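GH3 beta-N-acetylglucosaminidase (Paenibacillaceae, PDB 6K5J) hydrolyses terminal N-acetylglucosamine residues linked through beta-glycosidic bonds, as a glycoside hydrolase of family 3. Local coordinates at residues A[51-54]-A[58-61]; A[61-66]-A[78-83]. All blocks are in the same frame, centred on the assembly; numbering follows the deposited sequence.

Contact 1 (A[51-54]-A[58-61]); sequences RNLA and QVAK
Gln58, in the first turn of helix 56-72, ties that helix by its side-chain amide to the backbone of residues 52-54, in the loop that leads into the helix from strand 45-47. Two hydrogen bonds of opposite sense support this reading. Gln58 NE2 donates to Asn52 O at 2.8 Å and 164°, while Gln58 OE1 accepts Ala54 N at 2.8 Å and 158°. In both, the donor stands above the plane of the carbonyl it meets, but Asn52 O lies close to the plane of the Gln58 amide. The amide gets there by a bend in the Gln58 chain: CG is anti to the backbone N, and a chi2 of -89° bends the chain so that the amide meets both Asn52 O and Ala54 N. Each amide atom has a second partner, Leu28 O for NE2 and Glu55 N for OE1, which leaves little doubt about which end is nitrogen and which oxygen, and fixes the rotation of the group. A leucine in its place would probably leave Asn52 O and Ala54 N without their common mate and let the loop drift from the helix. Beside the amide bonds runs an apolar contact, in which Leu53 CD2 rests on both methyls of Val59, at 3.6 Å from CG2 and 3.7 Å from CG1. The CB of Ala54 packs at 3.5 Å from Gln58 OE1. Asn52 turns its own amide the other way, with ND2 bonded to Gly27 O and Phe25 O and OD1 to Phe49 N. Through Asn52, then, the loop is bound to the loop after strand 21-23, and through Leu53 it touches Tyr48, just after strand 45-47, Ile82 near strand 79-81, and Arg91 in a later loop.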
ATOM      1  N   ARG A  51       6.904  11.628  -7.284  1.00 21.13           N
ATOM      2  CA  ARG A  51       7.415  12.671  -8.176  1.00 19.25           C
ATOM      3  C   ARG A  51       6.398  13.780  -8.439  1.00 20.33           C
ATOM      4  O   ARG A  51       6.796  14.889  -8.812  1.00 18.56           O
ATOM      5  CB  ARG A  51       7.844  12.059  -9.512  1.00 22.30           C
ATOM      6  CG  ARG A  51       6.675  11.355 -10.234  1.00 21.16           C
ATOM      7  CD  ARG A  51       7.086  10.604 -11.508  1.00 19.62           C
ATOM      8  NE  ARG A  51       5.911   9.963 -12.109  1.00 21.87           N
ATOM      9  CZ  ARG A  51       5.797   8.664 -12.376  1.00 22.62           C
ATOM     10  NH1 ARG A  51       6.804   7.828 -12.134  1.00 22.40           N
ATOM     11  NH2 ARG A  51       4.665   8.204 -12.904  1.00 17.71           N
ATOM     12  N   ASN A  52       5.104  13.516  -8.255  1.00 20.77           N
ATOM     13  CA  ASN A  52       4.071  14.530  -8.455  1.00 18.55           C
ATOM     14  C   ASN A  52       3.670  15.237  -7.173  1.00 17.99           C
ATOM     15  O   ASN A  52       2.806  16.115  -7.224  1.00 18.14           O
ATOM     16  CB  ASN A  52       2.804  13.913  -9.069  1.00 17.40           C
ATOM     17  CG  ASN A  52       3.094  13.033 -10.264  1.00 21.85           C
ATOM     18  OD1 ASN A  52       2.941  11.804 -10.201  1.00 19.11           O
ATOM     19  ND2 ASN A  52       3.498  13.655 -11.374  1.00 18.18           N
ATOM     20  N   LEU A  53       4.236  14.864  -6.024  1.00 19.05           N
ATOM     21  CA  LEU A  53       3.649  15.219  -4.732  1.00 19.46           C
ATOM     22  C   LEU A  53       4.709  15.879  -3.854  1.00 21.42           C
ATOM     23  O   LEU A  53       5.478  15.198  -3.173  1.00 20.51           O
ATOM     24  CB  LEU A  53       3.051  13.977  -4.054  1.00 17.29           C
ATOM     25  CG  LEU A  53       2.113  13.154  -4.958  1.00 19.12           C
ATOM     26  CD1 LEU A  53       1.762  11.808  -4.308  1.00 19.73           C
ATOM     27  CD2 LEU A  53       0.827  13.954  -5.276  1.00 16.31           C
ATOM     28  N   ALA A  54       4.740  17.211  -3.862  1.00 20.03           N
ATOM     29  CA  ALA A  54       5.649  17.970  -3.011  1.00 21.24           C
ATOM     30  C   ALA A  54       4.970  18.476  -1.740  1.00 24.64           C
ATOM     31  O   ALA A  54       5.462  18.221  -0.633  1.00 21.83           O
ATOM     32  CB  ALA A  54       6.259  19.142  -3.800  1.00 22.51           C
ATOM     33  N   GLN A  58       0.512  22.499  -3.673  1.00 20.26           N
ATOM     34  CA  GLN A  58       0.955  22.154  -5.018  1.00 21.31           C
ATOM     35  C   GLN A  58       0.130  21.006  -5.603  1.00 18.45           C
ATOM     36  O   GLN A  58      -0.205  21.021  -6.798  1.00 18.87           O
ATOM     37  CB  GLN A  58       2.456  21.818  -4.993  1.00 20.12           C
ATOM     38  CG  GLN A  58       2.973  21.106  -6.249  1.00 18.80           C
ATOM     39  CD  GLN A  58       2.862  19.587  -6.130  1.00 18.91           C
ATOM     40  OE1 GLN A  58       3.032  19.033  -5.052  1.00 19.57           O
ATOM     41  NE2 GLN A  58       2.561  18.923  -7.231  1.00 17.76           N
ATOM     42  N   VAL A  59      -0.213  20.003  -4.785  1.00 17.79           N
ATOM     43  CA  VAL A  59      -0.983  18.866  -5.290  1.00 17.35           C
ATOM     44  C   VAL A  59      -2.391  19.312  -5.672  1.00 17.19           C
ATOM     45  O   VAL A  59      -2.903  18.965  -6.742  1.00 18.63           O
ATOM     46  CB  VAL A  59      -1.023  17.725  -4.252  1.00 15.66           C
ATOM     47  CG1 VAL A  59      -1.828  16.530  -4.803  1.00 18.43           C
ATOM     48  CG2 VAL A  59       0.397  17.276  -3.885  1.00 18.29           C
ATOM     49  N   ALA A  60      -3.043  20.068  -4.787  1.00 19.41           N
ATOM     50  CA  ALA A  60      -4.372  20.591  -5.092  1.00 19.82           C
ATOM     51  C   ALA A  60      -4.355  21.421  -6.370  1.00 19.99           C
ATOM     52  O   ALA A  60      -5.255  21.301  -7.214  1.00 22.01           O
ATOM     53  CB  ALA A  60      -4.886  21.421  -3.911  1.00 18.42           C
ATOM     54  N   LYS A  61      -3.334  22.267  -6.536  1.00 18.89           N
ATOM     55  CA  LYS A  61      -3.207  23.032  -7.775  1.00 23.21           C
ATOM     56  C   LYS A  61      -3.055  22.116  -8.979  1.00 21.55           C
ATOM     57  O   LYS A  61      -3.640  22.366 -10.042  1.00 19.49           O
ATOM     58  CB  LYS A  61      -2.000  23.965  -7.701  1.00 21.33           C
ATOM     59  CG  LYS A  61      -2.258  25.327  -7.115  1.00 33.00           C
ATOM     60  CD  LYS A  61      -1.069  26.233  -7.441  1.00 39.59           C
ATOM     61  CE  LYS A  61      -0.492  25.865  -8.810  1.00 38.50           C
ATOM     62  NZ  LYS A  61       0.227  26.993  -9.487  1.00 48.15           N
TER

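Contact 2 (A[61-66]-A[78-83]). With NAG (2-acetamido-2-deoxy-beta-D-glucopyranose), chain B.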
ATOM      1  N   LYS A  61      -3.334  22.267  -6.536  1.00 18.89           N
ATOM      2  CA  LYS A  61      -3.207  23.032  -7.775  1.00 23.21           C
ATOM      3  C   LYS A  61      -3.055  22.116  -8.979  1.00 21.55           C
ATOM      4  O   LYS A  61      -3.640  22.366 -10.042  1.00 19.49           O
ATOM      5  CB  LYS A  61      -2.000  23.965  -7.701  1.00 21.33           C
ATOM      6  CG  LYS A  61      -2.258  25.327  -7.115  1.00 33.00           C
ATOM      7  CD  LYS A  61      -1.069  26.233  -7.441  1.00 39.59           C
ATOM      8  CE  LYS A  61      -0.492  25.865  -8.810  1.00 38.50           C
ATOM      9  NZ  LYS A  61       0.227  26.993  -9.487  1.00 48.15           N
ATOM     10  N   LEU A  62      -2.251  21.062  -8.834  1.00 19.27           N
ATOM     11  CA  LEU A  62      -1.997  20.149  -9.944  1.00 17.15           C
ATOM     12  C   LEU A  62      -3.262  19.395 -10.344  1.00 20.33           C
ATOM     13  O   LEU A  62      -3.570  19.265 -11.535  1.00 20.76           O
ATOM     14  CB  LEU A  62      -0.876  19.176  -9.560  1.00 17.30           C
ATOM     15  CG  LEU A  62      -0.632  18.014 -10.523  1.00 19.25           C
ATOM     16  CD1 LEU A  62      -0.186  18.532 -11.883  1.00 18.94           C
ATOM     17  CD2 LEU A  62       0.409  17.061  -9.926  1.00 18.64           C
ATOM     18  N   SER A  63      -4.011  18.885  -9.362  1.00 18.44           N
ATOM     19  CA  SER A  63      -5.260  18.204  -9.686  1.00 19.85           C
ATOM     20  C   SER A  63      -6.232  19.138 -10.389  1.00 18.69           C
ATOM     21  O   SER A  63      -6.876  18.752 -11.370  1.00 18.02           O
ATOM     22  CB  SER A  63      -5.905  17.623  -8.426  1.00 18.74           C
ATOM     23  OG  SER A  63      -5.069  16.655  -7.808  1.00 19.50           O
ATOM     24  N   ALA A  64      -6.352  20.374  -9.905  1.00 19.12           N
ATOM     25  CA  ALA A  64      -7.268  21.314 -10.543  1.00 21.19           C
ATOM     26  C   ALA A  64      -6.808  21.655 -11.956  1.00 23.26           C
ATOM     27  O   ALA A  64      -7.637  21.835 -12.859  1.00 19.76           O
ATOM     28  CB  ALA A  64      -7.390  22.580  -9.692  1.00 22.54           C
ATOM     29  N   GLU A  65      -5.487  21.749 -12.161  1.00 20.85           N
ATOM     30  CA  GLU A  65      -4.943  22.012 -13.490  1.00 21.01           C
ATOM     31  C   GLU A  65      -5.269  20.878 -14.448  1.00 22.27           C
ATOM     32  O   GLU A  65      -5.704  21.116 -15.579  1.00 20.29           O
ATOM     33  CB  GLU A  65      -3.424  22.225 -13.422  1.00 23.09           C
ATOM     34  CG  GLU A  65      -2.800  22.557 -14.794  1.00 25.70           C
ATOM     35  CD  GLU A  65      -1.276  22.639 -14.782  1.00 30.99           C
ATOM     36  OE1 GLU A  65      -0.644  22.073 -13.864  1.00 25.55           O
ATOM     37  OE2 GLU A  65      -0.705  23.269 -15.705  1.00 29.46           O
ATOM     38  N   LEU A  66      -5.050  19.630 -14.017  1.00 20.44           N
ATOM     39  CA  LEU A  66      -5.367  18.497 -14.880  1.00 18.96           C
ATOM     40  C   LEU A  66      -6.846  18.485 -15.253  1.00 21.49           C
ATOM     41  O   LEU A  66      -7.200  18.216 -16.406  1.00 20.70           O
ATOM     42  CB  LEU A  66      -4.970  17.181 -14.197  1.00 16.46           C
ATOM     43  CG  LEU A  66      -3.461  16.970 -14.003  1.00 19.52           C
ATOM     44  CD1 LEU A  66      -3.174  15.793 -13.053  1.00 19.64           C
ATOM     45  CD2 LEU A  66      -2.736  16.766 -15.351  1.00 20.60           C
ATOM     46  N   LEU A  78     -11.572  13.671 -15.067  1.00 20.26           N
ATOM     47  CA  LEU A  78     -10.599  12.611 -14.821  1.00 18.60           C
ATOM     48  C   LEU A  78     -10.791  11.935 -13.470  1.00 19.39           C
ATOM     49  O   LEU A  78     -11.079  12.589 -12.462  1.00 20.65           O
ATOM     50  CB  LEU A  78      -9.181  13.179 -14.867  1.00 22.41           C
ATOM     51  CG  LEU A  78      -8.698  13.782 -16.183  1.00 21.03           C
ATOM     52  CD1 LEU A  78      -7.470  14.631 -15.911  1.00 19.84           C
ATOM     53  CD2 LEU A  78      -8.377  12.663 -17.161  1.00 20.69           C
ATOM     54  N   LEU A  79     -10.584  10.620 -13.448  1.00 19.44           N
ATOM     55  CA  LEU A  79     -10.188   9.967 -12.208  1.00 19.86           C
ATOM     56  C   LEU A  79      -8.727  10.299 -11.911  1.00 21.30           C
ATOM     57  O   LEU A  79      -7.876  10.289 -12.802  1.00 18.12           O
ATOM     58  CB  LEU A  79     -10.384   8.448 -12.308  1.00 19.74           C
ATOM     59  CG  LEU A  79     -11.843   7.973 -12.324  1.00 21.37           C
ATOM     60  CD1 LEU A  79     -11.935   6.521 -12.813  1.00 20.23           C
ATOM     61  CD2 LEU A  79     -12.465   8.133 -10.934  1.00 20.10           C
ATOM     62  N   ILE A  80      -8.434  10.600 -10.648  1.00 19.17           N
ATOM     63  CA  ILE A  80      -7.082  10.908 -10.206  1.00 20.05           C
ATOM     64  C   ILE A  80      -6.811  10.022  -8.995  1.00 19.55           C
ATOM     65  O   ILE A  80      -7.459  10.173  -7.950  1.00 15.94           O
ATOM     66  CB  ILE A  80      -6.906  12.397  -9.878  1.00 19.44           C
ATOM     67  CG1 ILE A  80      -7.112  13.236 -11.152  1.00 21.52           C
ATOM     68  CG2 ILE A  80      -5.522  12.677  -9.294  1.00 16.44           C
ATOM     69  CD1 ILE A  80      -6.927  14.740 -10.971  1.00 20.51           C
ATOM     70  N   SER A  81      -5.881   9.082  -9.144  1.00 17.80           N
ATOM     71  CA  SER A  81      -5.641   8.046  -8.150  1.00 18.17           C
ATOM     72  C   SER A  81      -4.214   8.132  -7.606  1.00 17.00           C
ATOM     73  O   SER A  81      -3.420   8.985  -8.016  1.00 18.10           O
ATOM     74  CB  SER A  81      -5.902   6.657  -8.732  1.00 16.79           C
ATOM     75  OG  SER A  81      -6.074   5.713  -7.666  1.00 20.36           O
ATOM     76  N   ILE A  82      -3.900   7.210  -6.705  1.00 19.46           N
ATOM     77  CA  ILE A  82      -2.676   7.247  -5.909  1.00 19.07           C
ATOM     78  C   ILE A  82      -2.607   5.945  -5.125  1.00 18.84           C
ATOM     79  O   ILE A  82      -3.632   5.290  -4.914  1.00 18.21           O
ATOM     80  CB  ILE A  82      -2.705   8.494  -4.966  1.00 16.86           C
ATOM     81  CG1 ILE A  82      -1.351   8.724  -4.284  1.00 17.81           C
ATOM     82  CG2 ILE A  82      -3.822   8.360  -3.902  1.00 14.63           C
ATOM     83  CD1 ILE A  82      -1.283  10.038  -3.518  1.00 17.89           C
ATOM     84  N   ASP A  83      -1.399   5.540  -4.714  1.00 19.30           N
ATOM     85  CA  ASP A  83      -1.237   4.406  -3.788  1.00 17.53           C
ATOM     86  C   ASP A  83      -1.016   4.927  -2.368  1.00 21.74           C
ATOM     87  O   ASP A  83       0.082   4.870  -1.823  1.00 19.50           O
ATOM     88  CB  ASP A  83      -0.062   3.521  -4.196  1.00 18.59           C
ATOM     89  CG  ASP A  83      -0.233   2.912  -5.549  1.00 21.72           C
ATOM     90  OD1 ASP A  83      -1.297   2.296  -5.788  1.00 20.99           O
ATOM     91  OD2 ASP A  83       0.707   3.046  -6.363  1.00 23.73           O
TER
HETATM   92  C1  NAG B 601       1.722  -2.295  -8.448  1.00 22.67           C
HETATM   93  C2  NAG B 601       1.198  -2.705  -7.048  1.00 21.34           C
HETATM   94  C3  NAG B 601      -0.179  -2.078  -6.761  1.00 20.23           C
HETATM   95  C4  NAG B 601      -0.190  -0.589  -7.078  1.00 19.76           C
HETATM   96  C5  NAG B 601       0.274  -0.381  -8.509  1.00 22.04           C
HETATM   97  C6  NAG B 601       0.305   1.068  -8.940  1.00 21.53           C
HETATM   98  C7  NAG B 601       1.603  -4.874  -5.940  1.00 21.16           C
HETATM   99  C8  NAG B 601       1.394  -6.361  -6.027  1.00 18.32           C
HETATM  100  N2  NAG B 601       1.117  -4.156  -6.958  1.00 18.72           N
HETATM  101  O1  NAG B 601       3.065  -2.640  -8.522  1.00 27.90           O
HETATM  102  O3  NAG B 601      -0.526  -2.275  -5.393  1.00 18.61           O
HETATM  103  O4  NAG B 601      -1.501  -0.061  -6.917  1.00 18.22           O
HETATM  104  O5  NAG B 601       1.611  -0.877  -8.620  1.00 20.51           O
HETATM  105  O6  NAG B 601       1.345   1.783  -8.284  1.00 21.88           O
HETATM  106  O7  NAG B 601       2.165  -4.349  -4.981  1.00 20.36           O
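No flat group enters where Ser63 and Leu66 meet Leu78 and Ile80; the carboxylate of Asp83, at the far end of segment 78-83, faces the bound N-acetylglucosamine instead, each oxygen taking one hydroxyl. Asp83 OD1 accepts NAG O4 at 2.6 Å, and OD2 accepts O6 at a very short modelled 2.4 Å, a length to treat with caution. OD2 also forms a salt bridge with Arg91; His183, Arg152, Lys182 and Asp268 bond to the same sugar, consistent with the substrate pocket of a family 3 enzyme. The helix-strand interface has no hydrogen bonds across it. Ile80 CD1 lies 4.0 Å from Ser63 CB and 4.4 Å from Leu66 CD1, so it meets two residues one helical turn apart; an extended chi2 (-178°) carries this methyl out to the helix. Leu78 CD1 approaches Leu66 O at 3.6 Å and Leu66 CB at 4.0 Å. The buried hydroxyl of Ser63 bonds to Tyr48 OH and Leu128 O. Helix 56-72 thus packs against strand 79-81, the closing strand of a beta-alpha-beta unit opened by strand 45-47, with Ile38 of helix 32-39 touching both Leu66 and Leu78.

How the contacts relate
Contact 1 comes first along the chain and runs into contact 2 at Lys61, the residue common to both; their centres are about 9 Å apart. Each uses helix 56-72: contact 1 joins its first turns to the loop before it, contact 2 its middle to the strand after it. Both lie within the beta-alpha-beta unit of strand 45-47, helix 56-72 and strand 79-81 in the TIM-barrel-type N-terminal domain: contact 1 in the connection from the first strand to the helix, contact 2 between the helix and the second strand. They also touch directly, with Leu53 CD1 at 3.6 Å from Ile82 CD1 and Asn52 O at 3.7 Å from Leu62 CD2. The loop of contact 1 therefore packs beside the residue preceding Asp83, which holds the sugar.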